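Local coordinates for protein cyclin homolog (PDB 2F2C) that probably acts as a viral D-type cyclin in the host cell cycle and may drive the T-cell proliferation and transformation that accompany latent infection, at residues A[70-75]-A[108-113]; A[95-100]-A[133-138]; A[154-159]-A[197-202]. All blocks are in the same frame, centred on the assembly; numbering follows the deposited sequence.

Contact 1 of 3, residues A[70-75]-A[108-113]; sequences KSVFPL and IRTVKP
Arg109 NH1 is gripped from two directions: it gives a weak hydrogen bond to Ser71 OG at 3.3 Å, bent to 133° at the hydrogen, and forms a salt bridge with Asp154. The serine oxygen lies oblique to the guanidinium plane. Glu148 takes a second salt bridge from NH2, so the charged end of this buried arginine is held mainly by carboxylates outside the two segments. CG set beside the backbone N (chi1 -76°) and a bend at chi2 (-72°) curl the arginine chain round the serine hydroxyl, and Ser71 OG sits against its methylenes, 3.2 Å from Arg109 CD. On the helix side, Leu75 covers the same chain, its CG 4.3 Å from Arg109 CG. The setting is the N-terminal cyclin box, where the start of helix 72-83 meets the last part of helix 94-109 and the residues that follow. Beyond the arginine the contact turns apolar. Val72 CG2, set beside its own backbone N and opposite the carbonyl carbon, reaches past Arg109 to Thr110, meeting Thr110 CB at 3.6 Å; the two branched side chains cross at a slant. Val72 CG2 also comes within 4.2 Å of Arg109 CB. Thr110 OG1 is hydrogen-bonded to Asp69, just ahead of 70-75, which ties the loop after helix 94-109 to the approach of helix 72-83. Apolar side chains of the partner protein chain pack on Ile108, Arg109 and Val111.

Contact 2 of 3, residues A[95-100]-A[133-138]; sequences QKIGAA and INQEKD
Two helices of the N-terminal cyclin box, 94-109 and 129-142, meet here; their segments 95-100 and 133-138 cross with axes 9.1 Å apart at their closest and directions 72° apart. Gln135 is the side chain that fills the crossing. Its CG stands anti to the backbone N (chi1 -174°), which carries the chain towards helix 94-109, and a bend at chi2 (57°) then sends the amide past Ile97, across the direction of segment 95-100. As a result the methylene lies on the neighbouring backbone and methyl: Gln135 CG is 3.8 Å from Ala100 CB and equally 3.8 Å from Lys96 O. The small alanine lets the backbones come near, with Ala100 CB 4.1 Å from Glu136 N. Further out, the glutamine side chain passes aslant of Ile97, Gln135 OE1 lying 4.0 Å from Ile97 CG1, while its NE2 makes a weak hydrogen bond with Tyr83 OH. Bends at chi3 and chi4 of the lysine curl Lys96 NZ to 3.7 Å from Gln135 OE1, too far for a hydrogen bond; the ammonium is instead bonded to the carbonyl oxygen of Glu131, one turn earlier on helix 129-142. Glu136 turns to Lys107 in a salt bridge and also bonds a backbone group of the partner protein chain, consistent with the lysine-glutamate pair by which cyclins engage their kinases. Around the crossing, Leu132 and Ile139 of helix 129-142 complete the apolar bed of Ala100, and Ile97 packs against Leu80 and Tyr83, joining the pair to helix 72-83.

Contact 3 of 3, residues A[154-159]-A[197-202]; sequences DFLIPL and LICAGG
The Phe155 ring, the flat group of this interface, is approached obliquely by Cys199 CB, and its far end leads away from helix 195-208 to Leu24, Leu27 and Glu31 of helix 21-31, with Val150 also against it. The closer meeting is at the base of the phenylalanine, where Phe155 CB lies 3.6 Å from Cys199 CB and 3.5 Å from Cys199 SG. The sulfur sits among Phe155, Leu156 and Leu159. With SG anti to its backbone N (chi1 -175°), the cysteine side chain projects from helix 195-208 towards residues 155-159. Leu156 comes in with its branch, CG and CD2 each 3.7 Å from Cys199 SG; its CG sits beside the backbone N, and from a CB that does not aim at the other helix the end of the chain swings nearer. One turn on, Leu159 CD1 touches Cys199 SG at 3.9 Å and continues past it to the backbone, lying 3.9 Å from Ala200 N and 4.4 Å from Ala200 CB. The pair belongs to the second cyclin box: Leu156 also rests on Tyr174 and Ala177 of helix 170-184, and Leu159 and Ala200 share Leu228 of helix 218-228. Side chain meets side chain through carbon and sulfur alone; Cys199 SG also comes 3.2 Å from Leu156 N, but neither a hydrogen bond nor an ion pair joins the two segments, so what holds them is the burial of apolar surface.

How the contacts relate
All three contacts are mostly buried, but contact 2 lies farther from the chain's centre than contacts 1 and 3. Contacts 1 and 2 belong to the N-terminal box and use the two ends of helix 94-109, with centres about 16 Å apart; contact 3 belongs to the second box. Contact 1 sits at the seam between the boxes, its arginine bonding the first residue of contact 3. The chemistry follows: buried charge at the seam, a glutamine and a lysine at the outer helix crossing of contact 2, and mainly apolar packing round a cysteine sulfur in contact 3. Contacts 2 and 3 lie on opposite sides of the chain's centre.

Contact 1 of 3, residues A[70-75]-A[108-113]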
ATOM      1  N   LYS A  70      12.075  -5.887  -5.050  1.00 68.27           N
ATOM      2  CA  LYS A  70      13.050  -5.826  -3.970  1.00 68.49           C
ATOM      3  C   LYS A  70      12.443  -5.870  -2.587  1.00 69.24           C
ATOM      4  O   LYS A  70      13.150  -6.121  -1.616  1.00 70.56           O
ATOM      5  CB  LYS A  70      13.891  -4.560  -4.068  1.00 68.19           C
ATOM      6  CG  LYS A  70      14.954  -4.569  -5.140  1.00 67.96           C
ATOM      7  CD  LYS A  70      16.025  -5.620  -4.874  1.00 69.10           C
ATOM      8  CE  LYS A  70      17.217  -5.428  -5.772  1.00 67.48           C
ATOM      9  NZ  LYS A  70      16.673  -5.045  -7.096  1.00 69.64           N
ATOM     10  N   SER A  71      11.145  -5.660  -2.458  1.00 69.37           N
ATOM     11  CA  SER A  71      10.614  -5.565  -1.117  1.00 69.67           C
ATOM     12  C   SER A  71       9.880  -6.833  -0.601  1.00 69.89           C
ATOM     13  O   SER A  71       9.539  -6.931   0.591  1.00 70.14           O
ATOM     14  CB  SER A  71       9.785  -4.302  -0.977  1.00 68.73           C
ATOM     15  OG  SER A  71       8.472  -4.709  -0.948  1.00 70.48           O
ATOM     16  N   VAL A  72       9.679  -7.815  -1.474  1.00 69.87           N
ATOM     17  CA  VAL A  72       9.119  -9.113  -1.065  1.00 69.66           C
ATOM     18  C   VAL A  72       9.940  -9.840   0.010  1.00 69.97           C
ATOM     19  O   VAL A  72       9.396 -10.400   0.977  1.00 70.23           O
ATOM     20  CB  VAL A  72       8.997 -10.047  -2.267  1.00 69.50           C
ATOM     21  CG1 VAL A  72       8.409 -11.394  -1.838  1.00 68.37           C
ATOM     22  CG2 VAL A  72       8.149  -9.387  -3.347  1.00 69.23           C
ATOM     23  N   PHE A  73      11.253  -9.853  -0.161  1.00 69.81           N
ATOM     24  CA  PHE A  73      12.071 -10.620   0.750  1.00 70.01           C
ATOM     25  C   PHE A  73      12.085 -10.038   2.167  1.00 70.46           C
ATOM     26  O   PHE A  73      11.810 -10.773   3.115  1.00 71.07           O
ATOM     27  CB  PHE A  73      13.485 -10.862   0.211  1.00 69.84           C
ATOM     28  CG  PHE A  73      14.333 -11.678   1.123  1.00 70.08           C
ATOM     29  CD1 PHE A  73      13.983 -12.988   1.427  1.00 70.17           C
ATOM     30  CD2 PHE A  73      15.466 -11.135   1.706  1.00 70.12           C
ATOM     31  CE1 PHE A  73      14.769 -13.754   2.278  1.00 70.29           C
ATOM     32  CE2 PHE A  73      16.254 -11.898   2.550  1.00 69.19           C
ATOM     33  CZ  PHE A  73      15.906 -13.201   2.841  1.00 69.58           C
ATOM     34  N   PRO A  74      12.413  -8.758   2.340  1.00 70.54           N
ATOM     35  CA  PRO A  74      12.349  -8.169   3.663  1.00 70.47           C
ATOM     36  C   PRO A  74      11.021  -8.479   4.363  1.00 70.68           C
ATOM     37  O   PRO A  74      11.024  -8.897   5.539  1.00 70.45           O
ATOM     38  CB  PRO A  74      12.506  -6.679   3.376  1.00 70.16           C
ATOM     39  CG  PRO A  74      13.427  -6.666   2.249  1.00 70.61           C
ATOM     40  CD  PRO A  74      12.918  -7.781   1.349  1.00 70.70           C
ATOM     41  N   LEU A  75       9.912  -8.323   3.638  1.00 70.55           N
ATOM     42  CA  LEU A  75       8.589  -8.494   4.237  1.00 70.44           C
ATOM     43  C   LEU A  75       8.369  -9.938   4.610  1.00 70.54           C
ATOM     44  O   LEU A  75       7.864 -10.238   5.689  1.00 71.10           O
ATOM     45  CB  LEU A  75       7.500  -8.006   3.295  1.00 70.23           C
ATOM     46  CG  LEU A  75       6.084  -7.681   3.763  1.00 70.16           C
ATOM     47  CD1 LEU A  75       5.200  -8.857   3.544  1.00 70.80           C
ATOM     48  CD2 LEU A  75       6.017  -7.229   5.210  1.00 71.09           C
ATOM     49  N   ILE A 108       1.698  -9.628  -1.517  1.00 68.98           N
ATOM     50  CA  ILE A 108       1.440  -8.243  -1.061  1.00 69.37           C
ATOM     51  C   ILE A 108       2.344  -7.208  -1.735  1.00 69.63           C
ATOM     52  O   ILE A 108       1.859  -6.142  -2.096  1.00 69.56           O
ATOM     53  CB  ILE A 108       1.537  -8.111   0.493  1.00 69.43           C
ATOM     54  CG1 ILE A 108       0.484  -8.982   1.166  1.00 69.22           C
ATOM     55  CG2 ILE A 108       1.401  -6.645   0.933  1.00 67.55           C
ATOM     56  CD1 ILE A 108       0.728  -9.173   2.647  1.00 70.00           C
ATOM     57  N   ARG A 109       3.638  -7.513  -1.893  1.00 69.20           N
ATOM     58  CA  ARG A 109       4.583  -6.506  -2.357  1.00 69.60           C
ATOM     59  C   ARG A 109       5.051  -6.658  -3.805  1.00 70.30           C
ATOM     60  O   ARG A 109       6.049  -6.057  -4.199  1.00 70.67           O
ATOM     61  CB  ARG A 109       5.799  -6.446  -1.428  1.00 69.50           C
ATOM     62  CG  ARG A 109       5.567  -5.729  -0.081  1.00 69.82           C
ATOM     63  CD  ARG A 109       5.431  -4.199  -0.164  1.00 67.07           C
ATOM     64  NE  ARG A 109       5.368  -3.629   1.179  1.00 67.68           N
ATOM     65  CZ  ARG A 109       6.245  -2.758   1.685  1.00 67.52           C
ATOM     66  NH1 ARG A 109       7.258  -2.331   0.962  1.00 67.69           N
ATOM     67  NH2 ARG A 109       6.112  -2.303   2.920  1.00 67.55           N
ATOM     68  N   THR A 110       4.333  -7.443  -4.603  1.00 70.95           N
ATOM     69  CA  THR A 110       4.757  -7.720  -5.977  1.00 71.74           C
ATOM     70  C   THR A 110       3.569  -7.953  -6.927  1.00 72.03           C
ATOM     71  O   THR A 110       2.476  -8.340  -6.509  1.00 72.05           O
ATOM     72  CB  THR A 110       5.777  -8.904  -5.999  1.00 71.93           C
ATOM     73  OG1 THR A 110       6.868  -8.609  -6.886  1.00 71.42           O
ATOM     74  CG2 THR A 110       5.153 -10.177  -6.568  1.00 72.51           C
ATOM     75  N   VAL A 111       3.789  -7.705  -8.207  1.00 72.42           N
ATOM     76  CA  VAL A 111       2.670  -7.570  -9.133  1.00 73.20           C
ATOM     77  C   VAL A 111       2.231  -8.944  -9.635  1.00 73.97           C
ATOM     78  O   VAL A 111       1.056  -9.181  -9.877  1.00 74.37           O
ATOM     79  CB  VAL A 111       2.993  -6.565 -10.285  1.00 72.63           C
ATOM     80  CG1 VAL A 111       4.256  -6.963 -11.009  1.00 72.52           C
ATOM     81  CG2 VAL A 111       1.863  -6.470 -11.257  1.00 73.07           C
ATOM     82  N   LYS A 112       3.186  -9.851  -9.746  1.00 75.14           N
ATOM     83  CA  LYS A 112       2.931 -11.195 -10.224  1.00 75.92           C
ATOM     84  C   LYS A 112       3.385 -12.136  -9.112  1.00 76.25           C
ATOM     85  O   LYS A 112       4.573 -12.475  -9.018  1.00 75.89           O
ATOM     86  CB  LYS A 112       3.727 -11.437 -11.506  1.00 76.21           C
ATOM     87  CG  LYS A 112       3.113 -12.415 -12.488  1.00 78.01           C
ATOM     88  CD  LYS A 112       3.129 -13.860 -11.957  1.00 80.94           C
ATOM     89  CE  LYS A 112       3.267 -14.871 -13.098  1.00 82.30           C
ATOM     90  NZ  LYS A 112       2.235 -14.652 -14.192  1.00 82.84           N
ATOM     91  N   PRO A 113       2.435 -12.569  -8.282  1.00 76.69           N
ATOM     92  CA  PRO A 113       2.752 -13.320  -7.056  1.00 77.03           C
ATOM     93  C   PRO A 113       3.394 -14.655  -7.378  1.00 77.62           C
ATOM     94  O   PRO A 113       3.300 -15.138  -8.515  1.00 77.53           O
ATOM     95  CB  PRO A 113       1.382 -13.593  -6.426  1.00 76.90           C
ATOM     96  CG  PRO A 113       0.392 -12.781  -7.205  1.00 76.84           C
ATOM     97  CD  PRO A 113       0.986 -12.431  -8.512  1.00 76.42           C
TER

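Contact 2 of 3, residues A[95-100]-A[133-138]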
ATOM      1  N   GLN A  95      10.739 -25.458   6.458  1.00 70.18           N
ATOM      2  CA  GLN A  95      10.705 -25.104   5.051  1.00 70.24           C
ATOM      3  C   GLN A  95       9.302 -24.720   4.592  1.00 69.99           C
ATOM      4  O   GLN A  95       9.132 -23.758   3.845  1.00 69.80           O
ATOM      5  CB  GLN A  95      11.269 -26.242   4.200  1.00 70.46           C
ATOM      6  CG  GLN A  95      11.567 -25.830   2.772  1.00 71.95           C
ATOM      7  CD  GLN A  95      12.453 -26.806   2.024  1.00 73.80           C
ATOM      8  OE1 GLN A  95      13.030 -26.439   1.000  1.00 75.70           O
ATOM      9  NE2 GLN A  95      12.557 -28.041   2.514  1.00 73.17           N
ATOM     10  N   LYS A  96       8.301 -25.466   5.053  1.00 69.96           N
ATOM     11  CA  LYS A  96       6.904 -25.173   4.750  1.00 69.90           C
ATOM     12  C   LYS A  96       6.532 -23.784   5.253  1.00 70.11           C
ATOM     13  O   LYS A  96       5.834 -23.029   4.580  1.00 70.04           O
ATOM     14  CB  LYS A  96       6.001 -26.222   5.390  1.00 69.78           C
ATOM     15  CG  LYS A  96       4.583 -26.248   4.864  1.00 69.72           C
ATOM     16  CD  LYS A  96       3.969 -27.631   5.034  1.00 70.69           C
ATOM     17  CE  LYS A  96       3.520 -27.908   6.459  1.00 70.92           C
ATOM     18  NZ  LYS A  96       2.131 -27.437   6.681  1.00 72.59           N
ATOM     19  N   ILE A  97       7.021 -23.442   6.439  1.00 70.44           N
ATOM     20  CA  ILE A  97       6.697 -22.149   7.030  1.00 70.66           C
ATOM     21  C   ILE A  97       7.250 -21.039   6.154  1.00 70.72           C
ATOM     22  O   ILE A  97       6.508 -20.137   5.743  1.00 70.93           O
ATOM     23  CB  ILE A  97       7.235 -22.043   8.487  1.00 70.70           C
ATOM     24  CG1 ILE A  97       6.521 -23.068   9.389  1.00 70.78           C
ATOM     25  CG2 ILE A  97       7.046 -20.621   9.014  1.00 70.00           C
ATOM     26  CD1 ILE A  97       7.125 -23.251  10.782  1.00 70.57           C
ATOM     27  N   GLY A  98       8.547 -21.133   5.859  1.00 70.55           N
ATOM     28  CA  GLY A  98       9.252 -20.113   5.099  1.00 70.31           C
ATOM     29  C   GLY A  98       8.717 -20.008   3.689  1.00 70.08           C
ATOM     30  O   GLY A  98       8.740 -18.934   3.083  1.00 70.23           O
ATOM     31  N   ALA A  99       8.247 -21.135   3.166  1.00 69.82           N
ATOM     32  CA  ALA A  99       7.624 -21.168   1.855  1.00 69.29           C
ATOM     33  C   ALA A  99       6.357 -20.336   1.882  1.00 68.76           C
ATOM     34  O   ALA A  99       6.126 -19.564   0.973  1.00 69.21           O
ATOM     35  CB  ALA A  99       7.318 -22.598   1.427  1.00 69.37           C
ATOM     36  N   ALA A 100       5.552 -20.474   2.930  1.00 68.13           N
ATOM     37  CA  ALA A 100       4.281 -19.758   2.992  1.00 67.47           C
ATOM     38  C   ALA A 100       4.424 -18.280   3.349  1.00 67.24           C
ATOM     39  O   ALA A 100       3.499 -17.492   3.119  1.00 67.31           O
ATOM     40  CB  ALA A 100       3.329 -20.445   3.922  1.00 67.54           C
ATOM     41  N   ILE A 133      -1.365 -24.355   1.533  1.00 74.58           N
ATOM     42  CA  ILE A 133      -2.538 -23.498   1.729  1.00 74.14           C
ATOM     43  C   ILE A 133      -2.954 -23.426   3.201  1.00 73.65           C
ATOM     44  O   ILE A 133      -3.198 -22.341   3.720  1.00 73.79           O
ATOM     45  CB  ILE A 133      -3.699 -23.970   0.824  1.00 74.25           C
ATOM     46  CG1 ILE A 133      -3.331 -23.728  -0.646  1.00 74.91           C
ATOM     47  CG2 ILE A 133      -5.004 -23.260   1.175  1.00 73.63           C
ATOM     48  CD1 ILE A 133      -3.969 -24.725  -1.626  1.00 76.41           C
ATOM     49  N   ASN A 134      -3.010 -24.570   3.875  1.00 72.96           N
ATOM     50  CA  ASN A 134      -3.304 -24.580   5.302  1.00 72.49           C
ATOM     51  C   ASN A 134      -2.272 -23.811   6.126  1.00 72.51           C
ATOM     52  O   ASN A 134      -2.607 -23.182   7.127  1.00 72.45           O
ATOM     53  CB  ASN A 134      -3.491 -26.010   5.815  1.00 72.12           C
ATOM     54  CG  ASN A 134      -4.880 -26.549   5.520  1.00 71.54           C
ATOM     55  OD1 ASN A 134      -5.048 -27.449   4.697  1.00 70.77           O
ATOM     56  ND2 ASN A 134      -5.887 -25.987   6.181  1.00 70.36           N
ATOM     57  N   GLN A 135      -1.020 -23.841   5.678  1.00 72.68           N
ATOM     58  CA  GLN A 135       0.066 -23.125   6.345  1.00 72.73           C
ATOM     59  C   GLN A 135      -0.037 -21.618   6.122  1.00 72.91           C
ATOM     60  O   GLN A 135       0.320 -20.834   7.010  1.00 73.42           O
ATOM     61  CB  GLN A 135       1.433 -23.652   5.885  1.00 72.79           C
ATOM     62  CG  GLN A 135       2.629 -23.073   6.628  1.00 72.37           C
ATOM     63  CD  GLN A 135       2.535 -23.294   8.115  1.00 71.91           C
ATOM     64  OE1 GLN A 135       2.851 -24.380   8.607  1.00 71.26           O
ATOM     65  NE2 GLN A 135       2.095 -22.268   8.839  1.00 71.02           N
ATOM     66  N   GLU A 136      -0.519 -21.214   4.944  1.00 72.71           N
ATOM     67  CA  GLU A 136      -0.829 -19.802   4.678  1.00 72.32           C
ATOM     68  C   GLU A 136      -1.979 -19.351   5.573  1.00 72.05           C
ATOM     69  O   GLU A 136      -1.969 -18.238   6.099  1.00 72.17           O
ATOM     70  CB  GLU A 136      -1.197 -19.568   3.211  1.00 72.03           C
ATOM     71  CG  GLU A 136      -1.233 -18.097   2.822  1.00 71.18           C
ATOM     72  CD  GLU A 136      -2.143 -17.812   1.641  1.00 70.58           C
ATOM     73  OE1 GLU A 136      -3.308 -18.275   1.659  1.00 71.52           O
ATOM     74  OE2 GLU A 136      -1.708 -17.103   0.705  1.00 68.90           O
ATOM     75  N   LYS A 137      -2.956 -20.234   5.740  1.00 71.87           N
ATOM     76  CA  LYS A 137      -4.147 -19.965   6.538  1.00 71.86           C
ATOM     77  C   LYS A 137      -3.826 -19.911   8.031  1.00 71.63           C
ATOM     78  O   LYS A 137      -4.405 -19.108   8.756  1.00 71.45           O
ATOM     79  CB  LYS A 137      -5.181 -21.041   6.254  1.00 71.74           C
ATOM     80  CG  LYS A 137      -6.556 -20.759   6.798  1.00 72.92           C
ATOM     81  CD  LYS A 137      -7.648 -21.306   5.859  1.00 74.81           C
ATOM     82  CE  LYS A 137      -7.529 -22.813   5.601  1.00 74.97           C
ATOM     83  NZ  LYS A 137      -8.193 -23.198   4.318  1.00 75.74           N
ATOM     84  N   ASP A 138      -2.896 -20.756   8.481  1.00 71.43           N
ATOM     85  CA  ASP A 138      -2.487 -20.773   9.883  1.00 71.16           C
ATOM     86  C   ASP A 138      -1.610 -19.578  10.261  1.00 70.96           C
ATOM     87  O   ASP A 138      -1.809 -18.979  11.327  1.00 70.49           O
ATOM     88  CB  ASP A 138      -1.829 -22.103  10.254  1.00 71.27           C
ATOM     89  CG  ASP A 138      -2.854 -23.194  10.601  1.00 72.41           C
ATOM     90  OD1 ASP A 138      -2.556 -24.394  10.387  1.00 73.82           O
ATOM     91  OD2 ASP A 138      -3.983 -22.955  11.090  1.00 71.95           O
TER

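Contact 3 of 3, residues A[154-159]-A[197-202]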
ATOM      1  N   ASP A 154      12.046   0.274   2.723  1.00 73.08           N
ATOM      2  CA  ASP A 154      11.148   1.405   2.487  1.00 73.02           C
ATOM      3  C   ASP A 154      11.855   2.734   2.760  1.00 73.00           C
ATOM      4  O   ASP A 154      11.381   3.799   2.331  1.00 73.60           O
ATOM      5  CB  ASP A 154       9.920   1.364   3.404  1.00 73.39           C
ATOM      6  CG  ASP A 154       9.027   0.131   3.205  1.00 75.04           C
ATOM      7  OD1 ASP A 154       8.573  -0.156   2.062  1.00 73.62           O
ATOM      8  OD2 ASP A 154       8.667  -0.570   4.196  1.00 77.23           O
ATOM      9  N   PHE A 155      12.959   2.687   3.505  1.00 72.29           N
ATOM     10  CA  PHE A 155      13.656   3.904   3.886  1.00 71.53           C
ATOM     11  C   PHE A 155      14.549   4.458   2.801  1.00 71.72           C
ATOM     12  O   PHE A 155      14.748   5.666   2.771  1.00 72.37           O
ATOM     13  CB  PHE A 155      14.490   3.703   5.139  1.00 70.93           C
ATOM     14  CG  PHE A 155      13.734   3.890   6.408  1.00 70.22           C
ATOM     15  CD1 PHE A 155      13.111   2.808   7.029  1.00 69.75           C
ATOM     16  CD2 PHE A 155      13.664   5.134   7.003  1.00 67.92           C
ATOM     17  CE1 PHE A 155      12.423   2.982   8.206  1.00 68.41           C
ATOM     18  CE2 PHE A 155      12.971   5.305   8.184  1.00 67.38           C
ATOM     19  CZ  PHE A 155      12.345   4.236   8.779  1.00 68.11           C
ATOM     20  N   LEU A 156      15.087   3.599   1.925  1.00 71.60           N
ATOM     21  CA  LEU A 156      16.076   4.006   0.894  1.00 71.63           C
ATOM     22  C   LEU A 156      15.891   5.381   0.263  1.00 71.85           C
ATOM     23  O   LEU A 156      16.783   6.227   0.323  1.00 72.04           O
ATOM     24  CB  LEU A 156      16.167   2.965  -0.210  1.00 71.53           C
ATOM     25  CG  LEU A 156      16.901   1.693   0.212  1.00 72.14           C
ATOM     26  CD1 LEU A 156      16.503   0.582  -0.726  1.00 72.95           C
ATOM     27  CD2 LEU A 156      18.413   1.888   0.230  1.00 69.88           C
ATOM     28  N   ILE A 157      14.728   5.617  -0.321  1.00 72.11           N
ATOM     29  CA  ILE A 157      14.548   6.830  -1.085  1.00 72.44           C
ATOM     30  C   ILE A 157      14.355   8.059  -0.200  1.00 72.96           C
ATOM     31  O   ILE A 157      15.024   9.082  -0.442  1.00 73.51           O
ATOM     32  CB  ILE A 157      13.435   6.666  -2.155  1.00 72.87           C
ATOM     33  CG1 ILE A 157      13.824   5.553  -3.146  1.00 72.89           C
ATOM     34  CG2 ILE A 157      13.162   8.000  -2.879  1.00 71.49           C
ATOM     35  CD1 ILE A 157      14.916   5.964  -4.142  1.00 74.57           C
ATOM     36  N   PRO A 158      13.441   8.009   0.783  1.00 72.73           N
ATOM     37  CA  PRO A 158      13.335   9.086   1.771  1.00 72.17           C
ATOM     38  C   PRO A 158      14.676   9.499   2.398  1.00 72.16           C
ATOM     39  O   PRO A 158      14.907  10.697   2.618  1.00 72.36           O
ATOM     40  CB  PRO A 158      12.397   8.499   2.819  1.00 71.79           C
ATOM     41  CG  PRO A 158      11.505   7.653   2.040  1.00 72.22           C
ATOM     42  CD  PRO A 158      12.378   7.003   0.981  1.00 72.68           C
ATOM     43  N   LEU A 159      15.564   8.543   2.662  1.00 71.86           N
ATOM     44  CA  LEU A 159      16.889   8.898   3.181  1.00 71.82           C
ATOM     45  C   LEU A 159      17.713   9.640   2.141  1.00 71.93           C
ATOM     46  O   LEU A 159      18.302  10.688   2.466  1.00 71.87           O
ATOM     47  CB  LEU A 159      17.662   7.686   3.725  1.00 71.88           C
ATOM     48  CG  LEU A 159      17.098   7.064   5.000  1.00 71.40           C
ATOM     49  CD1 LEU A 159      18.001   5.956   5.480  1.00 71.86           C
ATOM     50  CD2 LEU A 159      16.914   8.126   6.066  1.00 70.06           C
ATOM     51  N   LEU A 197      17.856   1.902  10.572  1.00 71.54           N
ATOM     52  CA  LEU A 197      19.292   1.708  10.730  1.00 71.18           C
ATOM     53  C   LEU A 197      19.867   0.726   9.702  1.00 71.34           C
ATOM     54  O   LEU A 197      20.856   1.049   9.028  1.00 71.22           O
ATOM     55  CB  LEU A 197      19.652   1.290  12.157  1.00 70.99           C
ATOM     56  CG  LEU A 197      19.730   2.444  13.159  1.00 70.01           C
ATOM     57  CD1 LEU A 197      19.930   1.915  14.575  1.00 67.38           C
ATOM     58  CD2 LEU A 197      20.812   3.462  12.768  1.00 67.75           C
ATOM     59  N   ILE A 198      19.257  -0.456   9.577  1.00 71.05           N
ATOM     60  CA  ILE A 198      19.651  -1.393   8.521  1.00 71.06           C
ATOM     61  C   ILE A 198      19.817  -0.649   7.188  1.00 71.46           C
ATOM     62  O   ILE A 198      20.852  -0.770   6.523  1.00 71.48           O
ATOM     63  CB  ILE A 198      18.614  -2.503   8.357  1.00 70.84           C
ATOM     64  CG1 ILE A 198      18.399  -3.265   9.664  1.00 70.93           C
ATOM     65  CG2 ILE A 198      19.014  -3.444   7.218  1.00 70.04           C
ATOM     66  CD1 ILE A 198      17.094  -4.068   9.656  1.00 71.69           C
ATOM     67  N   CYS A 199      18.801   0.142   6.826  1.00 72.00           N
ATOM     68  CA  CYS A 199      18.803   0.912   5.587  1.00 71.51           C
ATOM     69  C   CYS A 199      19.931   1.915   5.502  1.00 71.12           C
ATOM     70  O   CYS A 199      20.671   1.891   4.548  1.00 71.41           O
ATOM     71  CB  CYS A 199      17.501   1.664   5.401  1.00 71.46           C
ATOM     72  SG  CYS A 199      17.501   2.471   3.781  1.00 73.85           S
ATOM     73  N   ALA A 200      20.023   2.821   6.470  1.00 70.77           N
ATOM     74  CA  ALA A 200      21.178   3.710   6.608  1.00 70.98           C
ATOM     75  C   ALA A 200      22.495   2.992   6.302  1.00 71.07           C
ATOM     76  O   ALA A 200      23.307   3.476   5.513  1.00 71.12           O
ATOM     77  CB  ALA A 200      21.234   4.313   8.045  1.00 70.69           C
ATOM     78  N   GLY A 201      22.699   1.846   6.945  1.00 71.21           N
ATOM     79  CA  GLY A 201      23.911   1.068   6.773  1.00 71.90           C
ATOM     80  C   GLY A 201      24.058   0.577   5.343  1.00 72.37           C
ATOM     81  O   GLY A 201      25.129   0.732   4.740  1.00 72.82           O
ATOM     82  N   GLY A 202      22.992  -0.001   4.789  1.00 71.94           N
ATOM     83  CA  GLY A 202      23.028  -0.452   3.411  1.00 72.06           C
ATOM     84  C   GLY A 202      23.505   0.643   2.466  1.00 72.19           C
ATOM     85  O   GLY A 202      24.190   0.382   1.485  1.00 72.72           O
TER